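Local atomic coordinates of possible adhesin (Caldicellulosiruptor kronotskyensis, PDB entry 4WA0), a protein that probably mediates attachment of this extremely thermophilic bacterium to cellulose, the present chain being the C-terminal beta-helix domain of a tapirin. Residues 48-53 and 75-80. Numbering follows the deposited sequence. Where two conformers were deposited one is given.
Sequences DNLISK and NIIYVE
Leu50, Ile51 and Ser52 pair in parallel with Ile77, Tyr78 and Val79, the axes of the two short strands approaching to 4.7 Å at 9° from parallel. Four backbone bonds alternate up the ladder: Leu50 N gives to Ile76 O, Leu50 O takes Tyr78 N, Ser52 N gives to Tyr78 O in an almost perfectly straight bond, and Ser52 O takes Glu80 N. At the start, where the chain turns a corner at Asn75, Asn75 N reaches Asp48 O at 2.8 Å and a side chain accepts the next backbone N-H. With CG beside its own backbone N (chi1 -62°), Asn49 swings OD1 across to accept two donors, Asn75 ND2 at 2.9 Å on an in-plane lone pair and, more obliquely, Ile76 N at 3.2 Å. The two side chains run side by side, pointing the same way, with their amide planes 82° apart, and Asn49 ND2 goes on to Ser30 OG. This is the coil-on-coil stacking of a parallel beta-helix: strand 50-52 sits between 30-33 and 76-79 on one face of the solenoid. Leu50 CB lies 4.3 Å from Ile77 CG1 on one side of the sheet; on the other, the CG2 methyl of Ile51 meets Tyr78 CD1 obliquely at 4.1 Å, and both residues also touch Ile222 of helix 217-224. The Tyr78 ring also turns its edge to Ser52 O, 3.6 Å from Tyr78 CD1. Beyond the strands, Glu80 lays its CB against the backbone of Lys53, 3.6 Å from Lys53 C, while Lys53 NZ hydrogen-bonds to Ile222 O.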
loop_
_atom_site.group_PDB
_atom_site.type_symbol
_atom_site.label_atom_id
_atom_site.label_comp_id
_atom_site.label_asym_id
_atom_site.label_seq_id
_atom_site.Cartn_x
_atom_site.Cartn_y
_atom_site.Cartn_z
ATOM N N ASP A 48 6.625 0.357 -5.659
ATOM C CA ASP A 48 6.521 1.571 -6.430
ATOM C C ASP A 48 5.290 2.372 -6.106
ATOM O O ASP A 48 5.384 3.585 -5.956
ATOM C CB ASP A 48 6.447 1.259 -7.923
ATOM C CG ASP A 48 7.737 0.629 -8.477
ATOM O OD1 ASP A 48 8.833 1.086 -8.145
ATOM O OD2 ASP A 48 7.691 -0.311 -9.311
ATOM N N ASN A 49 4.130 1.746 -6.020
ATOM C CA ASN A 49 2.938 2.510 -5.726
ATOM C C ASN A 49 2.079 1.664 -4.758
ATOM O O ASN A 49 2.115 0.426 -4.868
ATOM C CB ASN A 49 2.141 2.717 -6.966
ATOM C CG ASN A 49 2.879 3.505 -8.034
ATOM O OD1 ASN A 49 2.986 4.740 -7.961
ATOM N ND2 ASN A 49 3.421 2.794 -9.006
ATOM N N LEU A 50 1.267 2.342 -3.968
ATOM C CA LEU A 50 0.323 1.701 -3.028
ATOM C C LEU A 50 -1.024 2.428 -3.129
ATOM O O LEU A 50 -1.115 3.627 -2.772
ATOM C CB LEU A 50 0.883 1.786 -1.611
ATOM C CG LEU A 50 0.084 1.310 -0.424
ATOM C CD1 LEU A 50 -0.203 -0.163 -0.603
ATOM C CD2 LEU A 50 0.808 1.631 0.847
ATOM N N ILE A 51 -2.010 1.769 -3.718
ATOM C CA ILE A 51 -3.280 2.413 -4.081
ATOM C C ILE A 51 -4.455 1.775 -3.414
ATOM O O ILE A 51 -4.646 0.567 -3.609
ATOM C CB ILE A 51 -3.470 2.408 -5.612
ATOM C CG1 ILE A 51 -2.292 3.118 -6.236
ATOM C CG2 ILE A 51 -4.823 3.001 -6.069
ATOM C CD1 ILE A 51 -2.112 2.869 -7.692
ATOM N N SER A 52 -5.235 2.609 -2.716
ATOM C CA SER A 52 -6.533 2.202 -2.224
ATOM C C SER A 52 -7.654 3.112 -2.704
ATOM O O SER A 52 -7.591 4.311 -2.485
ATOM C CB SER A 52 -6.591 2.163 -0.733
ATOM O OG SER A 52 -7.911 1.802 -0.283
ATOM N N LYS A 53 -8.639 2.537 -3.367
ATOM C CA LYS A 53 -9.877 3.283 -3.772
ATOM C C LYS A 53 -10.943 3.273 -2.703
ATOM O O LYS A 53 -12.093 3.470 -2.942
ATOM C CB LYS A 53 -10.386 2.795 -5.102
ATOM C CG LYS A 53 -9.378 3.042 -6.227
ATOM C CD LYS A 53 -10.077 3.344 -7.566
ATOM C CE LYS A 53 -9.166 4.018 -8.589
ATOM N NZ LYS A 53 -9.828 4.019 -9.917
ATOM N N ASN A 75 7.004 5.875 -5.524
ATOM C CA ASN A 75 6.222 6.818 -6.244
ATOM C C ASN A 75 5.021 7.249 -5.375
ATOM O O ASN A 75 5.205 8.055 -4.486
ATOM C CB ASN A 75 5.885 6.310 -7.672
ATOM C CG ASN A 75 5.239 7.377 -8.466
ATOM O OD1 ASN A 75 5.675 8.535 -8.380
ATOM N ND2 ASN A 75 4.216 7.055 -9.225
ATOM N N ILE A 76 3.832 6.698 -5.596
ATOM C CA ILE A 76 2.610 7.247 -5.046
ATOM C C ILE A 76 1.902 6.327 -4.042
ATOM O O ILE A 76 1.772 5.157 -4.285
ATOM C CB ILE A 76 1.620 7.605 -6.186
ATOM C CG1 ILE A 76 2.185 8.760 -7.042
ATOM C CG2 ILE A 76 0.226 7.891 -5.635
ATOM C CD1 ILE A 76 1.512 9.023 -8.380
ATOM N N ILE A 77 1.479 6.887 -2.913
ATOM C CA ILE A 77 0.453 6.305 -2.037
ATOM C C ILE A 77 -0.835 7.105 -2.401
ATOM O O ILE A 77 -0.888 8.341 -2.187
ATOM C CB ILE A 77 0.806 6.462 -0.537
ATOM C CG1 ILE A 77 2.102 5.680 -0.192
ATOM C CG2 ILE A 77 -0.337 5.951 0.342
ATOM C CD1 ILE A 77 2.489 5.676 1.227
ATOM N N TYR A 78 -1.868 6.394 -2.797
ATOM C CA TYR A 78 -3.134 7.006 -3.098
ATOM C C TYR A 78 -4.176 6.429 -2.223
ATOM O O TYR A 78 -4.336 5.243 -2.197
ATOM C CB TYR A 78 -3.470 6.830 -4.568
ATOM C CG TYR A 78 -4.845 7.327 -4.992
ATOM C CD1 TYR A 78 -5.984 6.641 -4.670
ATOM C CD2 TYR A 78 -4.984 8.446 -5.799
ATOM C CE1 TYR A 78 -7.264 7.051 -5.113
ATOM C CE2 TYR A 78 -6.251 8.891 -6.198
ATOM C CZ TYR A 78 -7.373 8.203 -5.821
ATOM O OH TYR A 78 -8.643 8.527 -6.224
ATOM N N VAL A 79 -4.896 7.278 -1.514
ATOM C CA VAL A 79 -6.010 6.825 -0.649
ATOM C C VAL A 79 -7.230 7.642 -1.007
ATOM O O VAL A 79 -7.269 8.862 -0.790
ATOM C CB VAL A 79 -5.666 6.985 0.824
ATOM C CG1 VAL A 79 -6.792 6.452 1.726
ATOM C CG2 VAL A 79 -4.357 6.253 1.156
ATOM N N GLU A 80 -8.261 6.990 -1.542
ATOM C CA GLU A 80 -9.465 7.740 -1.920
ATOM C C GLU A 80 -10.211 8.363 -0.717
ATOM O O GLU A 80 -10.743 9.497 -0.805
ATOM C CB GLU A 80 -10.381 6.811 -2.745
ATOM C CG GLU A 80 -11.673 7.475 -3.220
ATOM C CD GLU A 80 -12.730 6.495 -3.735
ATOM O OE1 GLU A 80 -12.522 5.892 -4.784
ATOM O OE2 GLU A 80 -13.830 6.372 -3.112
#